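Local coordinates for DPS family protein (Vibrio cholerae O1 biovar El Tor, PDB 3IQ1) that probably oxidises ferrous iron and binds the ferric product, as a twelve-subunit, ferritin-like member of the Dps family, at residues A28-F33 with H119-I124; I67-E72 with S141-E146; R38-N43 with R104-G109; E126-T131 with G135-M140. All coordinates share one frame; numbering follows the deposited sequence. Where two conformers were deposited one is given.

Interaction 1 (A28-F33 with H119-I124)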
loop_
_atom_site.group_PDB
_atom_site.type_symbol
_atom_site.label_atom_id
_atom_site.label_comp_id
_atom_site.label_asym_id
_atom_site.label_seq_id
_atom_site.Cartn_x
_atom_site.Cartn_y
_atom_site.Cartn_z
ATOM N N ALA B 28 -35.642 2.998 10.704
ATOM C CA ALA B 28 -36.661 2.519 9.752
ATOM C C ALA B 28 -36.661 3.277 8.440
ATOM O O ALA B 28 -36.716 2.675 7.366
ATOM C CB ALA B 28 -38.037 2.575 10.388
ATOM N N ASN B 29 -36.590 4.610 8.540
ATOM C CA ASN B 29 -36.502 5.429 7.366
ATOM C C ASN B 29 -35.231 5.136 6.588
ATOM O O ASN B 29 -35.267 5.045 5.365
ATOM C CB ASN B 29 -36.606 6.892 7.733
ATOM C CG ASN B 29 -38.061 7.313 8.035
ATOM O OD1 ASN B 29 -38.315 7.996 9.068
ATOM N ND2 ASN B 29 -38.968 6.968 7.207
ATOM N N TYR B 30 -34.093 5.056 7.271
ATOM C CA TYR B 30 -32.859 4.699 6.586
ATOM C C TYR B 30 -32.949 3.418 5.807
ATOM O O TYR B 30 -32.390 3.302 4.702
ATOM C CB TYR B 30 -31.663 4.624 7.530
ATOM C CG TYR B 30 -30.883 5.881 7.735
ATOM C CD1 TYR B 30 -31.203 6.787 8.731
ATOM C CD2 TYR B 30 -29.811 6.174 6.941
ATOM C CE1 TYR B 30 -30.485 7.929 8.920
ATOM C CE2 TYR B 30 -29.061 7.346 7.160
ATOM C CZ TYR B 30 -29.413 8.211 8.112
ATOM O OH TYR B 30 -28.664 9.370 8.271
ATOM N N GLN B 31 -33.580 2.423 6.392
ATOM C CA GLN B 31 -33.572 1.071 5.845
ATOM C C GLN B 31 -34.417 1.066 4.553
ATOM O O GLN B 31 -33.960 0.547 3.515
ATOM C CB GLN B 31 -34.057 0.080 6.902
ATOM C CG GLN B 31 -33.012 -0.222 7.969
ATOM C CD GLN B 31 -31.953 -1.228 7.541
ATOM O OE1 GLN B 31 -31.499 -1.196 6.385
ATOM N NE2 GLN B 31 -31.477 -2.053 8.489
ATOM N N VAL B 32 -35.622 1.655 4.602
ATOM C CA VAL B 32 -36.434 1.779 3.395
ATOM C C VAL B 32 -35.742 2.615 2.328
ATOM O O VAL B 32 -35.719 2.243 1.148
ATOM C CB VAL B 32 -37.837 2.313 3.698
ATOM C CG1 VAL B 32 -38.682 2.490 2.383
ATOM C CG2 VAL B 32 -38.604 1.362 4.645
ATOM N N PHE B 33 -35.083 3.685 2.733
ATOM C CA PHE B 33 -34.391 4.538 1.797
ATOM C C PHE B 33 -33.199 3.811 1.146
ATOM O O PHE B 33 -32.946 3.973 -0.060
ATOM C CB PHE B 33 -33.942 5.771 2.570
ATOM C CG PHE B 33 -33.424 6.921 1.722
ATOM C CD1 PHE B 33 -34.145 7.444 0.651
ATOM C CD2 PHE B 33 -32.274 7.561 2.103
ATOM C CE1 PHE B 33 -33.716 8.528 -0.058
ATOM C CE2 PHE B 33 -31.814 8.679 1.380
ATOM C CZ PHE B 33 -32.553 9.172 0.298
ATOM N N HIS B 119 -34.758 16.321 8.568
ATOM C CA HIS B 119 -35.790 16.862 9.451
ATOM C C HIS B 119 -35.808 16.043 10.743
ATOM O O HIS B 119 -35.837 16.611 11.857
ATOM C CB HIS B 119 -37.111 16.786 8.694
ATOM C CG HIS B 119 -38.252 17.438 9.369
ATOM N ND1 HIS B 119 -39.011 16.787 10.312
ATOM C CD2 HIS B 119 -38.835 18.643 9.166
ATOM C CE1 HIS B 119 -39.970 17.592 10.724
ATOM N NE2 HIS B 119 -39.910 18.713 10.021
ATOM N N GLN B 120 -35.790 14.722 10.621
ATOM C CA GLN B 120 -35.871 13.829 11.807
ATOM C C GLN B 120 -34.608 13.919 12.638
ATOM O O GLN B 120 -34.655 13.953 13.859
ATOM C CB GLN B 120 -36.067 12.373 11.433
ATOM C CG GLN B 120 -37.361 11.891 11.231
ATOM C CD GLN B 120 -37.206 10.377 11.002
ATOM O OE1 GLN B 120 -36.519 9.985 10.076
ATOM N NE2 GLN B 120 -37.664 9.602 11.892
ATOM N N GLN B 121 -33.449 14.031 11.960
ATOM C CA GLN B 121 -32.168 14.170 12.666
ATOM C C GLN B 121 -32.084 15.485 13.434
ATOM O O GLN B 121 -31.590 15.481 14.544
ATOM C CB GLN B 121 -31.011 13.982 11.699
ATOM C CG GLN B 121 -30.964 12.535 11.228
ATOM C CD GLN B 121 -30.205 12.200 9.989
ATOM O OE1 GLN B 121 -29.940 11.032 9.775
ATOM N NE2 GLN B 121 -29.730 13.190 9.229
ATOM N N ARG B 122 -32.611 16.593 12.899
ATOM C CA ARG B 122 -32.641 17.847 13.614
ATOM C C ARG B 122 -33.543 17.774 14.876
ATOM O O ARG B 122 -33.218 18.306 15.933
ATOM C CB ARG B 122 -33.128 18.945 12.691
ATOM C CG ARG B 122 -32.105 19.261 11.582
ATOM C CD ARG B 122 -32.714 20.155 10.552
ATOM N NE ARG B 122 -31.748 20.495 9.511
ATOM C CZ ARG B 122 -32.018 20.568 8.213
ATOM N NH1 ARG B 122 -33.264 20.347 7.762
ATOM N NH2 ARG B 122 -31.034 20.888 7.340
ATOM N N ASP B 123 -34.655 17.060 14.742
ATOM C CA ASP B 123 -35.527 16.883 15.898
ATOM C C ASP B 123 -34.862 16.075 17.000
ATOM O O ASP B 123 -34.927 16.461 18.163
ATOM C CB ASP B 123 -36.812 16.202 15.502
ATOM C CG ASP B 123 -37.805 17.138 14.846
ATOM O OD1 ASP B 123 -37.630 18.389 14.897
ATOM O OD2 ASP B 123 -38.836 16.615 14.340
ATOM N N ILE B 124 -34.187 14.992 16.608
ATOM C CA ILE B 124 -33.448 14.188 17.563
ATOM C C ILE B 124 -32.322 14.987 18.191
ATOM O O ILE B 124 -32.064 14.902 19.407
ATOM C CB ILE B 124 -32.931 12.863 16.948
ATOM C CG1 ILE B 124 -34.116 11.986 16.557
ATOM C CG2 ILE B 124 -31.999 12.140 17.950
ATOM C CD1 ILE B 124 -33.739 10.824 15.624
#

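Interaction 2 (I67-E72 with S141-E146)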
loop_
_atom_site.group_PDB
_atom_site.type_symbol
_atom_site.label_atom_id
_atom_site.label_comp_id
_atom_site.label_asym_id
_atom_site.label_seq_id
_atom_site.Cartn_x
_atom_site.Cartn_y
_atom_site.Cartn_z
ATOM N N ILE B 67 -26.495 3.325 8.926
ATOM C CA ILE B 67 -27.391 2.348 9.486
ATOM C C ILE B 67 -26.694 1.547 10.592
ATOM O O ILE B 67 -27.250 1.358 11.684
ATOM C CB ILE B 67 -27.929 1.400 8.411
ATOM C CG1 ILE B 67 -29.010 2.112 7.591
ATOM C CG2 ILE B 67 -28.515 0.196 9.056
ATOM C CD1 ILE B 67 -29.312 1.402 6.243
ATOM N N ASP B 68 -25.454 1.161 10.309
ATOM C CA ASP B 68 -24.631 0.388 11.271
ATOM C C ASP B 68 -24.445 1.212 12.571
ATOM O O ASP B 68 -24.703 0.727 13.682
ATOM C CB ASP B 68 -23.241 0.101 10.679
ATOM C CG ASP B 68 -23.265 -0.730 9.369
ATOM O OD1 ASP B 68 -24.335 -1.267 9.032
ATOM O OD2 ASP B 68 -22.180 -0.876 8.692
ATOM N N GLU B 69 -24.054 2.459 12.401
ATOM C CA GLU B 69 -23.742 3.362 13.519
ATOM C C GLU B 69 -25.002 3.710 14.317
ATOM O O GLU B 69 -24.963 3.871 15.506
ATOM C CB GLU B 69 -22.921 4.603 13.093
ATOM C CG GLU B 69 -22.130 5.350 14.249
ATOM C CD GLU B 69 -21.073 6.395 13.786
ATOM O OE1 GLU B 69 -20.408 7.005 14.648
ATOM O OE2 GLU B 69 -20.889 6.602 12.577
ATOM N N LEU B 70 -26.114 3.829 13.618
ATOM C CA LEU B 70 -27.372 4.122 14.267
ATOM C C LEU B 70 -27.899 2.966 15.113
ATOM O O LEU B 70 -28.276 3.154 16.270
ATOM C CB LEU B 70 -28.356 4.536 13.181
ATOM C CG LEU B 70 -29.702 5.027 13.472
ATOM C CD1 LEU B 70 -29.653 6.170 14.528
ATOM C CD2 LEU B 70 -30.304 5.543 12.115
ATOM N N ALA B 71 -27.879 1.738 14.578
ATOM C CA ALA B 71 -28.263 0.584 15.369
ATOM C C ALA B 71 -27.356 0.444 16.604
ATOM O O ALA B 71 -27.880 0.165 17.689
ATOM C CB ALA B 71 -28.186 -0.717 14.535
ATOM N N GLU B 72 -26.065 0.690 16.439
ATOM C CA GLU B 72 -25.095 0.623 17.566
ATOM C C GLU B 72 -25.405 1.711 18.615
ATOM O O GLU B 72 -25.264 1.465 19.817
ATOM C CB GLU B 72 -23.680 0.797 17.092
ATOM C CG GLU B 72 -23.155 -0.290 16.308
ATOM C CD GLU B 72 -21.685 -0.094 16.053
ATOM O OE1 GLU B 72 -21.197 1.096 15.955
ATOM O OE2 GLU B 72 -21.054 -1.144 15.942
ATOM N N SER B 141 -25.265 15.425 14.500
ATOM C CA SER B 141 -24.496 16.501 13.918
ATOM C C SER B 141 -23.716 16.050 12.688
ATOM O O SER B 141 -23.732 16.698 11.627
ATOM C CB SER B 141 -23.582 17.108 14.961
ATOM O OG SER B 141 -22.687 18.067 14.416
ATOM N N ASP B 142 -23.052 14.921 12.845
ATOM C CA ASP B 142 -22.304 14.321 11.743
ATOM C C ASP B 142 -23.246 14.040 10.572
ATOM O O ASP B 142 -22.920 14.355 9.419
ATOM C CB ASP B 142 -21.641 13.019 12.155
ATOM C CG ASP B 142 -20.438 13.218 13.061
ATOM O OD1 ASP B 142 -19.957 14.353 13.224
ATOM O OD2 ASP B 142 -19.929 12.220 13.538
ATOM N N TYR B 143 -24.385 13.407 10.831
ATOM C CA TYR B 143 -25.286 13.036 9.765
ATOM C C TYR B 143 -25.853 14.243 9.037
ATOM O O TYR B 143 -25.931 14.284 7.801
ATOM C CB TYR B 143 -26.434 12.166 10.270
ATOM C CG TYR B 143 -26.048 10.748 10.740
ATOM C CD1 TYR B 143 -24.715 10.323 10.816
ATOM C CD2 TYR B 143 -27.006 9.859 11.080
ATOM C CE1 TYR B 143 -24.367 9.019 11.209
ATOM C CE2 TYR B 143 -26.671 8.562 11.538
ATOM C CZ TYR B 143 -25.349 8.168 11.590
ATOM O OH TYR B 143 -25.056 6.911 11.986
ATOM N N ILE B 144 -26.227 15.268 9.808
ATOM C CA ILE B 144 -26.819 16.481 9.247
ATOM C C ILE B 144 -25.809 17.177 8.354
ATOM O O ILE B 144 -26.102 17.550 7.211
ATOM C CB ILE B 144 -27.316 17.419 10.368
ATOM C CG1 ILE B 144 -28.553 16.824 11.062
ATOM C CG2 ILE B 144 -27.633 18.808 9.814
ATOM C CD1 ILE B 144 -28.817 17.434 12.409
ATOM N N ARG B 145 -24.580 17.330 8.815
ATOM C CA ARG B 145 -23.658 18.147 8.042
ATOM C C ARG B 145 -23.324 17.434 6.707
ATOM O O ARG B 145 -23.138 18.092 5.671
ATOM C CB ARG B 145 -22.418 18.455 8.836
ATOM C CG ARG B 145 -21.509 17.293 9.066
ATOM C CD ARG B 145 -20.498 17.597 10.175
ATOM N NE ARG B 145 -19.538 18.607 9.734
ATOM C CZ ARG B 145 -18.352 18.832 10.314
ATOM N NH1 ARG B 145 -17.526 19.726 9.816
ATOM N NH2 ARG B 145 -18.010 18.180 11.384
ATOM N N GLU B 146 -23.188 16.110 6.756
ATOM C CA GLU B 146 -22.861 15.346 5.584
ATOM C C GLU B 146 -24.013 15.381 4.575
ATOM O O GLU B 146 -23.813 15.517 3.326
ATOM C CB GLU B 146 -22.484 13.901 5.948
ATOM C CG GLU B 146 -21.170 13.821 6.742
ATOM C CD GLU B 146 -20.875 12.449 7.273
ATOM O OE1 GLU B 146 -21.409 11.485 6.707
ATOM O OE2 GLU B 146 -20.057 12.328 8.232
HETATM O O HOH W 1 -20.294 9.686 12.031
#

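Interaction 3 (R38-N43 with R104-G109)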
loop_
_atom_site.group_PDB
_atom_site.type_symbol
_atom_site.label_atom_id
_atom_site.label_comp_id
_atom_site.label_asym_id
_atom_site.label_seq_id
_atom_site.Cartn_x
_atom_site.Cartn_y
_atom_site.Cartn_z
ATOM N N ARG B 38 -30.790 1.053 -3.542
ATOM C CA ARG B 38 -30.321 -0.137 -4.194
ATOM C C ARG B 38 -31.101 -0.343 -5.498
ATOM O O ARG B 38 -30.502 -0.651 -6.545
ATOM C CB ARG B 38 -30.452 -1.332 -3.271
ATOM C CG ARG B 38 -29.477 -1.268 -2.119
ATOM C CD ARG B 38 -28.199 -1.845 -2.487
ATOM N NE ARG B 38 -28.144 -3.298 -2.238
ATOM C CZ ARG B 38 -27.077 -4.022 -2.484
ATOM N NH1 ARG B 38 -26.024 -3.459 -3.026
ATOM N NH2 ARG B 38 -27.030 -5.322 -2.182
ATOM N N GLY B 39 -32.426 -0.153 -5.449
ATOM C CA GLY B 39 -33.251 -0.240 -6.642
ATOM C C GLY B 39 -32.808 0.786 -7.694
ATOM O O GLY B 39 -32.750 0.509 -8.886
ATOM N N TYR B 40 -32.540 2.004 -7.258
ATOM C CA TYR B 40 -32.118 3.030 -8.208
ATOM C C TYR B 40 -30.856 2.608 -8.963
ATOM O O TYR B 40 -30.744 2.838 -10.189
ATOM C CB TYR B 40 -31.879 4.369 -7.519
ATOM C CG TYR B 40 -33.046 4.998 -6.747
ATOM C CD1 TYR B 40 -34.356 4.690 -7.004
ATOM C CD2 TYR B 40 -32.795 5.974 -5.781
ATOM C CE1 TYR B 40 -35.403 5.311 -6.284
ATOM C CE2 TYR B 40 -33.782 6.595 -5.087
ATOM C CZ TYR B 40 -35.110 6.282 -5.316
ATOM O OH TYR B 40 -36.135 6.894 -4.628
ATOM N N HIS B 41 -29.889 2.057 -8.217
ATOM C CA HIS B 41 -28.648 1.481 -8.746
ATOM C C HIS B 41 -28.897 0.400 -9.756
ATOM O O HIS B 41 -28.337 0.415 -10.837
ATOM C CB HIS B 41 -27.823 0.980 -7.552
ATOM C CG HIS B 41 -26.668 0.104 -7.880
ATOM N ND1 HIS B 41 -25.497 0.571 -8.467
ATOM C CD2 HIS B 41 -26.453 -1.200 -7.596
ATOM C CE1 HIS B 41 -24.638 -0.427 -8.564
ATOM N NE2 HIS B 41 -25.198 -1.523 -8.066
ATOM N N TRP B 42 -29.690 -0.594 -9.381
ATOM C CA TRP B 42 -29.972 -1.723 -10.266
ATOM C C TRP B 42 -30.705 -1.344 -11.518
ATOM O O TRP B 42 -30.418 -1.907 -12.596
ATOM C CB TRP B 42 -30.784 -2.787 -9.523
ATOM C CG TRP B 42 -30.007 -3.492 -8.445
ATOM C CD1 TRP B 42 -28.663 -3.717 -8.404
ATOM C CD2 TRP B 42 -30.542 -4.012 -7.234
ATOM N NE1 TRP B 42 -28.324 -4.341 -7.247
ATOM C CE2 TRP B 42 -29.453 -4.544 -6.500
ATOM C CE3 TRP B 42 -31.816 -4.079 -6.702
ATOM C CZ2 TRP B 42 -29.613 -5.139 -5.285
ATOM C CZ3 TRP B 42 -31.994 -4.687 -5.454
ATOM C CH2 TRP B 42 -30.876 -5.190 -4.752
ATOM N N ASN B 43 -31.684 -0.442 -11.400
ATOM C CA ASN B 43 -32.671 -0.223 -12.461
ATOM C C ASN B 43 -32.480 0.961 -13.410
ATOM O O ASN B 43 -33.243 1.121 -14.360
ATOM C CB ASN B 43 -34.056 -0.130 -11.865
ATOM C CG ASN B 43 -34.456 -1.435 -11.089
ATOM O OD1 ASN B 43 -34.128 -2.546 -11.548
ATOM N ND2 ASN B 43 -35.169 -1.297 -9.948
ATOM N N ARG B 104 -33.612 11.355 -13.332
ATOM C CA ARG B 104 -34.275 12.418 -12.601
ATOM C C ARG B 104 -35.223 11.875 -11.527
ATOM O O ARG B 104 -35.231 12.392 -10.392
ATOM C CB ARG B 104 -34.981 13.388 -13.558
ATOM C CG ARG B 104 -35.589 14.565 -12.877
ATOM C CD ARG B 104 -35.968 15.657 -13.921
ATOM N NE ARG B 104 -34.761 16.057 -14.646
ATOM C CZ ARG B 104 -33.954 17.078 -14.279
ATOM N NH1 ARG B 104 -34.251 17.843 -13.254
ATOM N NH2 ARG B 104 -32.874 17.358 -14.978
ATOM N N SER B 105 -36.037 10.856 -11.843
ATOM C CA SER B 105 -36.935 10.310 -10.798
ATOM C C SER B 105 -36.162 9.767 -9.595
ATOM O O SER B 105 -36.577 9.965 -8.450
ATOM C CB SER B 105 -37.923 9.241 -11.267
ATOM O OG SER B 105 -37.336 8.184 -11.888
ATOM N N SER B 106 -35.064 9.094 -9.869
ATOM C CA SER B 106 -34.262 8.499 -8.792
ATOM C C SER B 106 -33.586 9.559 -7.976
ATOM O O SER B 106 -33.677 9.541 -6.754
ATOM C CB SER B 106 -33.269 7.505 -9.360
ATOM O OG SER B 106 -33.990 6.395 -9.909
HETATM N N MSE B 107 -32.972 10.533 -8.657
HETATM C CA MSE B 107 -32.299 11.658 -7.986
HETATM C C MSE B 107 -33.291 12.485 -7.148
HETATM O O MSE B 107 -32.988 12.875 -6.026
HETATM C CB MSE B 107 -31.570 12.537 -8.998
HETATM C CG MSE B 107 -30.336 11.811 -9.589
HETATM SE SE MSE B 107 -28.841 11.572 -8.415
HETATM C CE MSE B 107 -28.366 13.444 -8.522
ATOM N N GLN B 108 -34.477 12.757 -7.694
ATOM C CA GLN B 108 -35.514 13.460 -6.899
ATOM C C GLN B 108 -35.955 12.652 -5.682
ATOM O O GLN B 108 -36.210 13.203 -4.600
ATOM C CB GLN B 108 -36.725 13.783 -7.775
ATOM C CG GLN B 108 -37.720 14.735 -7.098
ATOM C CD GLN B 108 -37.114 16.086 -6.742
ATOM O OE1 GLN B 108 -36.518 16.762 -7.590
ATOM N NE2 GLN B 108 -37.238 16.487 -5.475
ATOM N N GLY B 109 -36.046 11.336 -5.864
ATOM C CA GLY B 109 -36.346 10.400 -4.746
ATOM C C GLY B 109 -35.348 10.562 -3.622
ATOM O O GLY B 109 -35.713 10.650 -2.447
HETATM O O HOH W 2 -32.748 4.455 -11.361
#

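Interaction 4 (E126-T131 with G135-M140)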
loop_
_atom_site.group_PDB
_atom_site.type_symbol
_atom_site.label_atom_id
_atom_site.label_comp_id
_atom_site.label_asym_id
_atom_site.label_seq_id
_atom_site.Cartn_x
_atom_site.Cartn_y
_atom_site.Cartn_z
ATOM N N GLU B 126 -32.197 18.165 18.694
ATOM C CA GLU B 126 -32.781 19.105 19.662
ATOM C C GLU B 126 -33.153 18.391 20.959
ATOM O O GLU B 126 -32.868 18.881 22.051
ATOM C CB GLU B 126 -34.042 19.745 19.068
ATOM C CG GLU B 126 -34.588 20.876 19.876
ATOM C CD GLU B 126 -35.693 21.689 19.162
ATOM O OE1 GLU B 126 -35.746 21.716 17.909
ATOM O OE2 GLU B 126 -36.483 22.315 19.899
ATOM N N LEU B 127 -33.795 17.231 20.852
ATOM C CA LEU B 127 -34.229 16.475 22.043
ATOM C C LEU B 127 -33.001 16.063 22.858
ATOM O O LEU B 127 -32.970 16.163 24.085
ATOM C CB LEU B 127 -35.016 15.247 21.600
ATOM C CG LEU B 127 -35.508 14.345 22.735
ATOM C CD1 LEU B 127 -36.425 15.129 23.703
ATOM C CD2 LEU B 127 -36.253 13.128 22.138
ATOM N N ALA B 128 -31.975 15.560 22.169
ATOM C CA ALA B 128 -30.775 15.104 22.839
ATOM C C ALA B 128 -30.110 16.275 23.583
ATOM O O ALA B 128 -29.593 16.119 24.678
ATOM C CB ALA B 128 -29.791 14.514 21.837
ATOM N N GLY B 129 -30.131 17.445 22.979
ATOM C CA GLY B 129 -29.551 18.639 23.622
ATOM C C GLY B 129 -30.250 19.037 24.915
ATOM O O GLY B 129 -29.614 19.483 25.901
ATOM N N GLU B 130 -31.555 18.852 24.937
ATOM C CA GLU B 130 -32.402 19.182 26.068
ATOM C C GLU B 130 -32.025 18.375 27.281
ATOM O O GLU B 130 -32.208 18.851 28.389
ATOM C CB GLU B 130 -33.875 18.946 25.747
ATOM C CG GLU B 130 -34.489 19.966 24.801
ATOM C CD GLU B 130 -35.886 19.595 24.288
ATOM O OE1 GLU B 130 -36.461 18.576 24.745
ATOM O OE2 GLU B 130 -36.422 20.358 23.444
ATOM N N THR B 131 -31.504 17.157 27.098
ATOM C CA THR B 131 -31.120 16.361 28.253
ATOM C C THR B 131 -29.640 16.084 28.392
ATOM O O THR B 131 -29.231 15.332 29.280
ATOM C CB THR B 131 -31.871 15.024 28.315
ATOM O OG1 THR B 131 -31.804 14.367 27.054
ATOM C CG2 THR B 131 -33.322 15.297 28.737
ATOM N N GLY B 135 -23.496 12.140 23.175
ATOM C CA GLY B 135 -23.189 11.085 22.209
ATOM C C GLY B 135 -24.183 10.965 21.059
ATOM O O GLY B 135 -23.817 10.797 19.904
ATOM N N THR B 136 -25.462 11.117 21.390
ATOM C CA THR B 136 -26.508 11.106 20.383
ATOM C C THR B 136 -26.472 12.374 19.584
ATOM O O THR B 136 -26.563 12.332 18.363
ATOM C CB THR B 136 -27.892 10.874 20.982
ATOM O OG1 THR B 136 -27.905 9.617 21.646
ATOM C CG2 THR B 136 -29.037 10.913 19.904
ATOM N N SER B 137 -26.293 13.521 20.262
ATOM C CA SER B 137 -26.183 14.803 19.566
ATOM C C SER B 137 -25.093 14.790 18.512
ATOM O O SER B 137 -25.294 15.264 17.390
ATOM C CB SER B 137 -25.877 15.926 20.565
ATOM O OG SER B 137 -27.031 16.224 21.312
ATOM N N ALA B 138 -23.933 14.288 18.891
ATOM C CA ALA B 138 -22.756 14.293 18.050
ATOM C C ALA B 138 -23.023 13.472 16.810
ATOM O O ALA B 138 -22.585 13.802 15.756
ATOM C CB ALA B 138 -21.533 13.740 18.827
ATOM N N LEU B 139 -23.697 12.335 16.960
ATOM C CA LEU B 139 -24.040 11.505 15.799
ATOM C C LEU B 139 -24.951 12.241 14.833
ATOM O O LEU B 139 -24.730 12.238 13.634
ATOM C CB LEU B 139 -24.719 10.212 16.247
ATOM C CG LEU B 139 -24.919 9.125 15.192
ATOM C CD1 LEU B 139 -23.522 8.676 14.670
ATOM C CD2 LEU B 139 -25.696 7.871 15.659
HETATM N N MSE B 140 -25.984 12.876 15.362
HETATM C CA MSE B 140 -26.918 13.630 14.519
HETATM C C MSE B 140 -26.194 14.760 13.799
HETATM O O MSE B 140 -26.455 15.012 12.627
HETATM C CB MSE B 140 -28.099 14.164 15.322
HETATM C CG MSE B 140 -29.016 13.128 15.900
HETATM SE SE MSE B 140 -29.821 11.855 14.759
HETATM C CE MSE B 140 -28.381 10.537 14.843
#

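Interaction 1 (A28-F33 with H119-I124)
Gln120 is the first residue of helix segment 119-124 to reach across, and it meets Asn29. Its chain runs out extended, and its amide plane stands 83° from that of Asn29. Asn29 OD1 and Gln120 OE1 lie 2.9 Å apart as modelled, but two amide oxygens facing each other make the assignment of both amide ends doubtful; with a side chain turned over, this may be a hydrogen bond. Around the pair, Gln120 also rests on Leu26, and Asn29 on Leu117.

Gln121, the next residue, carries the defined bond. With CG anti to its carbonyl carbon (chi1 -68°) and the rest of the chain stretched, its amide is delivered to the edge of the Tyr30 ring. Tyr30 OH donates to Gln121 OE1 over 2.6 Å; the hydroxyl lies in the carbonyl plane, at a C=O...donor angle of 146°. Gln121 OE1 also passes 3.3 Å from Tyr30 CE1, because it arrives near the plane of the ring rather than over a face. Gln147 of helix 134-158 completes a small polar circuit: its NE2 is bonded to Tyr30 OH and its OE1 to Gln121 NE2. Both ends of the Gln121 amide are therefore engaged, which fixes its rotation, and the buried phenol oxygen has two partners.

Tyr30 also packs against Ile67 and Leu70 of helix 49-76, so all four long helices converge here. This buried polar cluster, the centre of the contact about 4 Å from the centre of the chain, lies in the core of the antiparallel four-helix bundle of the ferritin-like fold.

Interaction 2 (I67-E72 with S141-E146)
Tyr143 reaches from its helix to the backbone of 67-72, and its hydroxyl makes the close part of the contact. Tyr143 OH lies 3.3 Å from Glu69 CB and 3.6 Å from Leu70 N, with Leu70 CB a little farther at 4.2 Å. The phenol thus presses its end into the notch where Glu69 joins Leu70. A chi1 of -68° swings the ring of Tyr143 away from its own carbonyl carbon and aims it at helix 49-76.

The other side is looser and wetter. Glu69 is exposed, and its extended chain carries the carboxylate alongside the tyrosine ring, with OE2 at the ring edge near its plane and the two planes 78° apart. A water bridges the acids, donating to Glu69 OE2 at 3.2 Å and to Asp142 OD2 at 3.0 Å. The carboxylates themselves keep apart, 5.4 Å between Glu69 OE1 and Asp142 OD2. The guanidinium of Arg145 from a neighbouring subunit pairs with Asp142 OD2 and, weakly and at long range, with Glu69 OE1, so the like charges probably gather round a shared cation.

Behind this seam, Leu70 leans on Leu23 and Tyr30 of helix 13-43 while Tyr143 touches Gln121 of helix 103-131, placing the pairing of helices 49-76 and 134-158 along one side of the bundle.

Interaction 3 (R38-N43 with R104-G109)
Ser106 OG is gripped from more than one direction: it donates to a water 2.7 Å away and is hydrogen-bonded with Ser100 OG. The water passes the link across the contact, donating in turn to Tyr40 O at 2.8 Å, so the serine hydroxyl and a helix carbonyl are joined through one molecule.

The same serine serves the aromatic ring of Tyr40. Its CB sits over one face in a CH-pi contact, 3.9 Å from the Tyr40 ring centroid and 22° off the ring normal, displaced toward the rim. Ser106 OG lies over the same face, above the CD1 edge of the ring, 3.4 Å from Tyr40 CD1. Ser106 O stands over Tyr40 CE2 at 3.4 Å, so CB, OG and O all cover one face. Rotated to a chi1 of -66°, the serine offers its methylene to the ring and still directs its hydroxyl to the water.

At the far end of the ring, Tyr40 OH lies 3.5 Å from Gly109 CA; the glycine, having no side chain, lets the phenol lie close to its backbone. The hydroxyl has its polar partner elsewhere, in His97 ND1, and the two rings meet with planes at about 80°. Backbones are correspondingly near, Tyr40 CA and Ser106 CA being 5.9 Å apart.

The centre of the contact lies about 17 Å from the centre of the chain, where helix 13-43 ends beside the start of helix 103-131. Phe56 of helix 49-76 packs against Ser106 and against Met107, a selenomethionine; Met107 also reaches Leu154 and Trp157 of helix 134-158, and Phe50 of a neighbouring subunit.

Interaction 4 (E126-T131 with G135-M140)
Thr136 faces Ala128 with its hydrocarbon part. Starting at its base, Thr136 CB lies 4.2 Å from Ala128 CB, and the branch methyl Thr136 CG2 keeps the same 4.2 Å to that alanine carbon. CG2 also touches Ile124, one turn earlier in helix 103-131. The other branch, OG1, is turned away from the threonine's own carbonyl carbon (chi1 -60°) and finds different company: it is hydrogen-bonded to Asp133 OD2 and to Arg73 NE of helix 49-76.

Ser137 differs: its hydroxyl is itself the touching atom. Ser137 OG lies 3.3 Å from Ala128 CB and passes 3.7 Å from Gly129 N. Its polar partner is Asp133 O, a carbonyl from the preceding turn of its own chain. Two conformers were deposited for this serine, so these distances hold for one of them.

The helices run nearly antiparallel, 151° between their directions, and the axes of the two short segments approach to 8.5 Å. Alanine, glycine and serine keep the facing surfaces small, and Ala128 CA comes within 5.6 Å of Ser137 CA.

In chemical terms, the Ala128 methyl meets the Thr136 methyl and the Ser137 hydroxyl by van der Waals contact alone. Both hydroxyls have their hydrogen bonds on Asp133, in the tight turn between the helices, with Arg73 as a second partner of Thr136.

Overall arrangement
From the N terminus, helix 13-43 opens interaction 1 at 28-33 and then interaction 3 at 38-43, and helix 49-76 opens interaction 2 at 67-72. Helix 103-131 closes interaction 3 first and interaction 1 next, so the smaller loop lies within the larger. Interaction 4 follows in series, joining the end of helix 103-131 to the start of 134-158 across a short turn, and interaction 2 closes around it at 141-146. Interaction 2 therefore crosses both 1 and 3. Interactions 1, 2 and 4 touch one another, tying together all four long helices. Interaction 3 touches interaction 1, but lies across the chain's centre from interaction 4, their centres about 31 Å apart.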